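Local coordinates for probable phospholipase A2 homolog 2 (Oryza sativa, PDB 2WG7), which probably catalyses the calcium-dependent hydrolysis of the 2-acyl ester of phospholipids, releasing a free fatty acid and a lysophospholipid, at residues G18-C23 with Y36-G41. Residues are numbered along the deposited sequence; the frame is centred on the assembly and turned at random.
With CA (calcium ion), chain C.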
loop_
_atom_site.group_PDB
_atom_site.type_symbol
_atom_site.label_atom_id
_atom_site.label_comp_id
_atom_site.label_asym_id
_atom_site.label_seq_id
_atom_site.Cartn_x
_atom_site.Cartn_y
_atom_site.Cartn_z
ATOM N N GLY A 18 -4.474 13.459 8.545
ATOM C CA GLY A 18 -3.199 12.955 8.012
ATOM C C GLY A 18 -3.384 11.877 6.951
ATOM O O GLY A 18 -2.501 11.047 6.726
ATOM N N CYS A 19 -4.536 11.911 6.289
ATOM C CA CYS A 19 -4.937 10.875 5.346
ATOM C C CYS A 19 -5.442 11.490 4.042
ATOM O O CYS A 19 -5.739 12.684 3.984
ATOM C CB CYS A 19 -6.019 9.993 5.983
ATOM S SG CYS A 19 -7.435 10.919 6.678
ATOM N N SER A 20 -5.552 10.662 3.007
ATOM C CA SER A 20 -5.948 11.123 1.681
ATOM C C SER A 20 -7.425 10.887 1.356
ATOM O O SER A 20 -7.996 9.860 1.717
ATOM C CB SER A 20 -5.087 10.429 0.628
ATOM O OG SER A 20 -5.480 10.798 -0.679
ATOM N N ARG A 21 -8.017 11.838 0.646
ATOM C CA ARG A 21 -9.353 11.679 0.078
ATOM C C ARG A 21 -9.323 11.821 -1.441
ATOM O O ARG A 21 -10.367 11.947 -2.090
ATOM C CB ARG A 21 -10.320 12.698 0.687
ATOM C CG ARG A 21 -10.483 12.558 2.185
ATOM C CD ARG A 21 -11.602 13.463 2.699
ATOM N NE ARG A 21 -11.581 13.551 4.154
ATOM C CZ ARG A 21 -12.159 12.680 4.979
ATOM N NH1 ARG A 21 -12.071 12.865 6.292
ATOM N NH2 ARG A 21 -12.818 11.625 4.502
ATOM N N THR A 22 -8.120 11.795 -2.011
ATOM C CA THR A 22 -7.954 12.074 -3.437
ATOM C C THR A 22 -7.092 11.015 -4.119
ATOM O O THR A 22 -6.162 10.490 -3.520
ATOM C CB THR A 22 -7.364 13.502 -3.683
ATOM O OG1 THR A 22 -6.151 13.663 -2.947
ATOM C CG2 THR A 22 -8.348 14.578 -3.241
ATOM N N CYS A 23 -7.424 10.701 -5.368
ATOM C CA CYS A 23 -6.710 9.684 -6.137
ATOM C C CYS A 23 -5.420 10.265 -6.723
ATOM O O CYS A 23 -5.443 10.974 -7.725
ATOM C CB CYS A 23 -7.603 9.121 -7.251
ATOM S SG CYS A 23 -9.155 8.365 -6.654
ATOM N N TYR A 36 -0.205 6.482 -5.094
ATOM C CA TYR A 36 -1.108 6.037 -6.154
ATOM C C TYR A 36 -2.472 5.744 -5.540
ATOM O O TYR A 36 -2.563 5.005 -4.565
ATOM C CB TYR A 36 -0.513 4.783 -6.816
ATOM C CG TYR A 36 -1.359 4.104 -7.873
ATOM C CD1 TYR A 36 -1.004 4.179 -9.222
ATOM C CD2 TYR A 36 -2.496 3.358 -7.527
ATOM C CE1 TYR A 36 -1.759 3.547 -10.200
ATOM C CE2 TYR A 36 -3.271 2.729 -8.504
ATOM C CZ TYR A 36 -2.891 2.824 -9.836
ATOM O OH TYR A 36 -3.629 2.197 -10.815
ATOM N N GLY A 37 -3.527 6.322 -6.111
ATOM C CA GLY A 37 -4.865 6.223 -5.522
ATOM C C GLY A 37 -4.884 6.926 -4.171
ATOM O O GLY A 37 -4.215 7.943 -3.992
ATOM N N LYS A 38 -5.640 6.374 -3.227
ATOM C CA LYS A 38 -5.732 6.916 -1.874
ATOM C C LYS A 38 -4.917 6.095 -0.863
ATOM O O LYS A 38 -4.671 6.558 0.254
ATOM C CB LYS A 38 -7.197 6.980 -1.414
ATOM C CG LYS A 38 -8.118 7.843 -2.262
ATOM C CD LYS A 38 -9.578 7.716 -1.771
ATOM C CE LYS A 38 -10.553 8.410 -2.710
ATOM N NZ LYS A 38 -11.977 8.078 -2.377
ATOM N N TYR A 39 -4.495 4.893 -1.267
ATOM C CA TYR A 39 -3.888 3.915 -0.350
ATOM C C TYR A 39 -2.501 3.368 -0.741
ATOM O O TYR A 39 -1.769 2.889 0.122
ATOM C CB TYR A 39 -4.838 2.726 -0.124
ATOM C CG TYR A 39 -6.167 3.084 0.534
ATOM C CD1 TYR A 39 -7.287 3.379 -0.237
ATOM C CD2 TYR A 39 -6.294 3.112 1.927
ATOM C CE1 TYR A 39 -8.523 3.695 0.364
ATOM C CE2 TYR A 39 -7.520 3.429 2.544
ATOM C CZ TYR A 39 -8.626 3.720 1.753
ATOM O OH TYR A 39 -9.828 4.035 2.341
ATOM N N CYS A 40 -2.156 3.377 -2.026
ATOM C CA CYS A 40 -0.893 2.766 -2.453
ATOM C C CYS A 40 0.283 3.701 -2.225
ATOM O O CYS A 40 0.355 4.775 -2.818
ATOM C CB CYS A 40 -0.937 2.312 -3.918
ATOM S SG CYS A 40 -1.994 0.894 -4.274
ATOM N N GLY A 41 1.192 3.288 -1.350
ATOM C CA GLY A 41 2.386 4.070 -1.046
ATOM C C GLY A 41 2.779 3.917 0.411
ATOM O O GLY A 41 1.934 3.646 1.269
HETATM CA CA CA C . -0.344 2.890 1.978
HETATM O O HOH W 1 0.614 0.792 0.483
HETATM O O HOH W 2 0.637 3.262 4.155
#
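Lys38 packs its aliphatic chain along the backbone of Arg21 and Thr22 in a contact without a hydrogen bond between 18-23 and 36-41, a loop packed against the end of strand 35-37 and the turn that follows it. It joins the run leading into strand 24-26 to the start of the calcium-binding loop of the phospholipase A2 fold. With CG set anti to its own carbonyl carbon (chi1 -60°) and the rest of the chain extended, Lys38 passes alongside the other backbone: CG lies 3.5 Å from Thr22 O, and CE reaches within 3.6 Å of Arg21 O. Methylenes suit this place because they can lie against peptide carbonyls while carrying the ammonium group beyond them. There NZ forms a salt bridge with Glu50, whose carboxylate also pairs with Arg21. Shortening Lys38 to an alanine would remove the methylenes from beside the Arg21 and Thr22 carbonyls and would probably leave Glu50 with Arg21 alone of these two cationic partners.

Ser20 CB approaches Lys38 O at 3.9 Å. The Ser20 OG accepts from Thr22 N at 3.1 Å with an N-H...O angle of 165°, an ST turn that helps shape the bend facing Lys38; the hydroxyl's main polar partner is Tyr44 of the calcium loop. Cys23 comes closest to Gly37, the CA atoms 4.0 Å apart, and its SG, disulfide-bonded to Cys53, lies near Lys38 CE. Gly37 has a positive phi, which glycine adopts without strain. Just beyond Lys38, Tyr39 O and Gly41 O bind the calcium ion at 2.3 and 2.5 Å, alongside Tyr44 and Asp64. The chemistry thus divides the work: van der Waals packing of an alkyl chain against peptide carbonyls joins the segments directly, while Glu50 links them through charge, next to a metal loop that binds calcium partly through backbone carbonyls.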